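Local coordinates for putative type VI secretion protein (Escherichia coli, PDB 4HH5) that is the N-terminal domain of a ClpA/ClpB-family ATPase of the type VI secretion system, a chaperone-like protein that probably binds and hydrolyses ATP, at residues S93-A105 / H117-V129. Numbering follows the deposited sequence.
Sequences SLNALLKQAWMVA and HLLGALTENPHLV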
loop_
_atom_site.group_PDB
_atom_site.type_symbol
_atom_site.label_atom_id
_atom_site.label_comp_id
_atom_site.label_asym_id
_atom_site.label_seq_id
_atom_site.Cartn_x
_atom_site.Cartn_y
_atom_site.Cartn_z
ATOM N N SER A 93 1.734 4.538 11.345
ATOM C CA SER A 93 1.903 3.251 10.668
ATOM C C SER A 93 2.078 3.432 9.154
ATOM O O SER A 93 2.793 2.641 8.532
ATOM C CB SER A 93 0.710 2.343 10.949
ATOM O OG SER A 93 -0.491 3.001 10.579
ATOM N N LEU A 94 1.434 4.475 8.568
ATOM C CA LEU A 94 1.566 4.757 7.142
ATOM C C LEU A 94 2.918 5.362 6.794
ATOM O O LEU A 94 3.492 4.982 5.774
ATOM C CB LEU A 94 0.403 5.588 6.571
ATOM C CG LEU A 94 0.184 5.436 5.053
ATOM C CD1 LEU A 94 0.305 3.996 4.632
ATOM C CD2 LEU A 94 -1.169 5.911 4.652
ATOM N N ASN A 95 3.442 6.280 7.646
ATOM C CA ASN A 95 4.774 6.880 7.465
ATOM C C ASN A 95 5.835 5.781 7.572
ATOM O O ASN A 95 6.774 5.768 6.787
ATOM C CB ASN A 95 5.044 7.972 8.514
ATOM C CG ASN A 95 4.231 9.231 8.344
ATOM O OD1 ASN A 95 4.076 9.759 7.241
ATOM N ND2 ASN A 95 3.740 9.774 9.450
ATOM N N ALA A 96 5.653 4.839 8.523
ATOM C CA ALA A 96 6.532 3.684 8.737
ATOM C C ALA A 96 6.490 2.726 7.532
ATOM O O ALA A 96 7.546 2.307 7.073
ATOM C CB ALA A 96 6.134 2.949 10.005
ATOM N N LEU A 97 5.279 2.410 7.006
ATOM C CA LEU A 97 5.112 1.533 5.834
ATOM C C LEU A 97 5.777 2.146 4.597
ATOM O O LEU A 97 6.487 1.450 3.882
ATOM C CB LEU A 97 3.622 1.218 5.562
ATOM C CG LEU A 97 3.297 0.434 4.264
ATOM C CD1 LEU A 97 3.707 -1.035 4.380
ATOM C CD2 LEU A 97 1.820 0.533 3.921
ATOM N N LEU A 98 5.575 3.453 4.381
ATOM C CA LEU A 98 6.131 4.208 3.252
ATOM C C LEU A 98 7.660 4.162 3.259
ATOM O O LEU A 98 8.271 3.874 2.241
ATOM C CB LEU A 98 5.673 5.672 3.375
ATOM C CG LEU A 98 5.451 6.554 2.134
ATOM C CD1 LEU A 98 5.788 5.865 0.807
ATOM C CD2 LEU A 98 4.047 7.084 2.126
ATOM N N LYS A 99 8.254 4.466 4.407
ATOM C CA LYS A 99 9.695 4.502 4.650
ATOM C C LYS A 99 10.323 3.115 4.476
ATOM O O LYS A 99 11.354 2.992 3.817
ATOM C CB LYS A 99 9.913 5.115 6.050
ATOM C CG LYS A 99 11.163 4.780 6.816
ATOM C CD LYS A 99 11.155 5.550 8.127
ATOM C CE LYS A 99 12.121 5.004 9.144
ATOM N NZ LYS A 99 12.002 5.727 10.438
ATOM N N GLN A 100 9.678 2.075 5.027
ATOM C CA GLN A 100 10.171 0.704 4.891
ATOM C C GLN A 100 10.057 0.173 3.472
ATOM O O GLN A 100 10.957 -0.540 3.018
ATOM C CB GLN A 100 9.518 -0.221 5.912
ATOM C CG GLN A 100 10.121 0.028 7.307
ATOM C CD GLN A 100 9.566 -0.847 8.390
ATOM O OE1 GLN A 100 8.435 -1.332 8.315
ATOM N NE2 GLN A 100 10.359 -1.061 9.434
ATOM N N ALA A 101 8.979 0.546 2.760
ATOM C CA ALA A 101 8.775 0.148 1.363
ATOM C C ALA A 101 9.850 0.782 0.486
ATOM O O ALA A 101 10.351 0.126 -0.426
ATOM C CB ALA A 101 7.396 0.558 0.881
ATOM N N TRP A 102 10.232 2.047 0.784
ATOM C CA TRP A 102 11.305 2.721 0.046
ATOM C C TRP A 102 12.633 2.009 0.299
ATOM O O TRP A 102 13.427 1.824 -0.624
ATOM C CB TRP A 102 11.416 4.211 0.425
ATOM C CG TRP A 102 12.680 4.866 -0.073
ATOM C CD1 TRP A 102 13.609 5.520 0.679
ATOM C CD2 TRP A 102 13.182 4.866 -1.422
ATOM N NE1 TRP A 102 14.643 5.953 -0.116
ATOM C CE2 TRP A 102 14.415 5.552 -1.408
ATOM C CE3 TRP A 102 12.720 4.327 -2.641
ATOM C CZ2 TRP A 102 15.187 5.730 -2.564
ATOM C CZ3 TRP A 102 13.487 4.499 -3.784
ATOM C CH2 TRP A 102 14.702 5.199 -3.742
ATOM N N MET A 103 12.867 1.603 1.551
ATOM C CA MET A 103 14.088 0.900 1.912
ATOM C C MET A 103 14.173 -0.454 1.216
ATOM O O MET A 103 15.242 -0.786 0.695
ATOM C CB MET A 103 14.285 0.869 3.427
ATOM C CG MET A 103 14.551 2.285 3.972
ATOM S SD MET A 103 14.902 2.436 5.727
ATOM C CE MET A 103 13.353 2.059 6.396
ATOM N N VAL A 104 13.021 -1.158 1.079
ATOM C CA VAL A 104 12.907 -2.431 0.337
ATOM C C VAL A 104 13.267 -2.190 -1.152
ATOM O O VAL A 104 14.111 -2.904 -1.707
ATOM C CB VAL A 104 11.500 -3.089 0.510
ATOM C CG1 VAL A 104 11.256 -4.192 -0.520
ATOM C CG2 VAL A 104 11.313 -3.639 1.923
ATOM N N ALA A 105 12.640 -1.164 -1.773
ATOM C CA ALA A 105 12.844 -0.784 -3.175
ATOM C C ALA A 105 14.280 -0.348 -3.443
ATOM O O ALA A 105 14.884 -0.818 -4.408
ATOM C CB ALA A 105 11.883 0.342 -3.564
ATOM N N HIS A 117 6.414 -3.438 -3.187
ATOM C CA HIS A 117 7.355 -2.968 -2.154
ATOM C C HIS A 117 6.614 -2.692 -0.861
ATOM O O HIS A 117 7.152 -2.953 0.212
ATOM C CB HIS A 117 8.149 -1.729 -2.611
ATOM C CG HIS A 117 8.929 -1.958 -3.870
ATOM N ND1 HIS A 117 8.939 -1.025 -4.888
ATOM C CD2 HIS A 117 9.704 -3.009 -4.231
ATOM C CE1 HIS A 117 9.717 -1.531 -5.833
ATOM N NE2 HIS A 117 10.183 -2.734 -5.487
ATOM N N LEU A 118 5.368 -2.197 -0.963
ATOM C CA LEU A 118 4.503 -1.981 0.202
ATOM C C LEU A 118 4.169 -3.359 0.775
ATOM O O LEU A 118 4.138 -3.521 1.991
ATOM C CB LEU A 118 3.198 -1.258 -0.191
ATOM C CG LEU A 118 3.334 0.121 -0.880
ATOM C CD1 LEU A 118 1.977 0.613 -1.389
ATOM C CD2 LEU A 118 3.912 1.158 0.065
ATOM N N LEU A 119 3.973 -4.367 -0.109
ATOM C CA LEU A 119 3.681 -5.730 0.322
ATOM C C LEU A 119 4.898 -6.355 0.996
ATOM O O LEU A 119 4.757 -6.983 2.046
ATOM C CB LEU A 119 3.166 -6.597 -0.837
ATOM C CG LEU A 119 2.640 -7.965 -0.441
ATOM C CD1 LEU A 119 1.414 -7.850 0.463
ATOM C CD2 LEU A 119 2.310 -8.774 -1.657
ATOM N N GLY A 120 6.079 -6.118 0.427
ATOM C CA GLY A 120 7.341 -6.590 0.985
ATOM C C GLY A 120 7.593 -6.026 2.366
ATOM O O GLY A 120 7.998 -6.755 3.278
ATOM N N ALA A 121 7.299 -4.725 2.539
ATOM C CA ALA A 121 7.428 -4.036 3.819
ATOM C C ALA A 121 6.448 -4.644 4.843
ATOM O O ALA A 121 6.856 -4.969 5.957
ATOM C CB ALA A 121 7.164 -2.550 3.641
ATOM N N LEU A 122 5.193 -4.871 4.425
ATOM C CA LEU A 122 4.126 -5.453 5.241
ATOM C C LEU A 122 4.410 -6.876 5.732
ATOM O O LEU A 122 4.153 -7.179 6.899
ATOM C CB LEU A 122 2.786 -5.407 4.493
ATOM C CG LEU A 122 1.545 -5.612 5.351
ATOM C CD1 LEU A 122 1.304 -4.399 6.257
ATOM C CD2 LEU A 122 0.327 -5.909 4.482
ATOM N N THR A 123 4.933 -7.743 4.855
ATOM C CA THR A 123 5.238 -9.136 5.204
ATOM C C THR A 123 6.382 -9.253 6.237
ATOM O O THR A 123 6.439 -10.232 6.985
ATOM C CB THR A 123 5.379 -9.995 3.926
ATOM O OG1 THR A 123 5.170 -11.374 4.239
ATOM C CG2 THR A 123 6.712 -9.803 3.219
ATOM N N GLU A 124 7.276 -8.245 6.272
ATOM C CA GLU A 124 8.409 -8.166 7.206
ATOM C C GLU A 124 8.038 -7.430 8.497
ATOM O O GLU A 124 8.725 -7.579 9.506
ATOM C CB GLU A 124 9.621 -7.505 6.532
ATOM C CG GLU A 124 10.418 -8.458 5.652
ATOM C CD GLU A 124 11.411 -9.383 6.337
ATOM O OE1 GLU A 124 11.674 -9.206 7.549
ATOM O OE2 GLU A 124 11.951 -10.276 5.643
ATOM N N ASN A 125 6.954 -6.639 8.465
ATOM C CA ASN A 125 6.440 -5.904 9.623
ATOM C C ASN A 125 4.906 -6.079 9.645
ATOM O O ASN A 125 4.187 -5.119 9.350
ATOM C CB ASN A 125 6.841 -4.427 9.520
ATOM C CG ASN A 125 6.703 -3.620 10.794
ATOM O OD1 ASN A 125 6.222 -4.097 11.833
ATOM N ND2 ASN A 125 7.109 -2.361 10.729
ATOM N N PRO A 126 4.377 -7.307 9.935
ATOM C CA PRO A 126 2.914 -7.511 9.872
ATOM C C PRO A 126 2.038 -6.632 10.756
ATOM O O PRO A 126 0.883 -6.390 10.404
ATOM C CB PRO A 126 2.731 -9.008 10.147
ATOM C CG PRO A 126 3.984 -9.440 10.808
ATOM C CD PRO A 126 5.076 -8.565 10.273
ATOM N N HIS A 127 2.595 -6.097 11.849
ATOM C CA HIS A 127 1.847 -5.234 12.762
ATOM C C HIS A 127 1.529 -3.823 12.260
ATOM O O HIS A 127 0.811 -3.090 12.941
ATOM C CB HIS A 127 2.425 -5.265 14.180
ATOM C CG HIS A 127 2.300 -6.605 14.836
ATOM N ND1 HIS A 127 3.328 -7.131 15.600
ATOM C CD2 HIS A 127 1.275 -7.493 14.810
ATOM C CE1 HIS A 127 2.890 -8.305 16.030
ATOM N NE2 HIS A 127 1.666 -8.572 15.567
ATOM N N LEU A 128 1.982 -3.472 11.032
ATOM C CA LEU A 128 1.649 -2.190 10.399
ATOM C C LEU A 128 0.150 -2.150 10.034
ATOM O O LEU A 128 -0.402 -1.074 9.808
ATOM C CB LEU A 128 2.512 -1.934 9.159
ATOM C CG LEU A 128 3.985 -1.592 9.402
ATOM C CD1 LEU A 128 4.745 -1.585 8.109
ATOM C CD2 LEU A 128 4.150 -0.248 10.129
ATOM N N VAL A 129 -0.489 -3.327 9.965
ATOM C CA VAL A 129 -1.930 -3.463 9.726
ATOM C C VAL A 129 -2.579 -4.110 10.948
ATOM O O VAL A 129 -1.961 -4.958 11.591
ATOM C CB VAL A 129 -2.330 -4.190 8.411
ATOM C CG1 VAL A 129 -2.052 -3.328 7.181
ATOM C CG2 VAL A 129 -1.687 -5.576 8.287
HETATM O O HOH W 1 8.939 -3.680 7.056
#
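Gln100 and Asn125 reach each other through their torsions: Gln100 sends CG out beside its backbone N (chi1 -75°) and runs extended from there, while Asn125 holds CG opposite its own N (chi1 -165°). The two side chains cross at about a right angle, their amide planes 63° apart, and Asn125 ND2 donates to Gln100 OE1 over 2.9 Å in a nearly straight bond. The acceptor lies in the Asn125 amide plane, and a water that donates to Ala121 O also makes a weak bond to the same OE1. Amides suit this border because each carries both donor and acceptor; here Asn125 gives an N-H and Gln100 its carbonyl oxygen. Further in, Leu97 CD1 lies 3.8 Å from Ala121 CB and reaches Leu128 CD1 (3.9 Å) in the following 3-10 turn, its branched, buried end packing between helix and turn. In this mainly helical Clp N-terminal domain, helices 92-107 and 115-124 are joined by a short connection; their segments 93-105 and 117-124 cross at 109°, axes 7.9 Å apart at closest approach. Small residues permit that approach: Ala101 CB rests 3.6 Å from Leu118 CD2, and Gly120, without a side chain, lets its backbone approach Val104 CG2. Trp43 of helix 40-50 covers Leu118 as well. Near the start of helix 115-124, Ala105 CB sits over one face of the His117 ring in a CH-pi contact, 3.6 Å from its centroid; the imidazole's ND1 is hydrogen-bonded to Arg114 N.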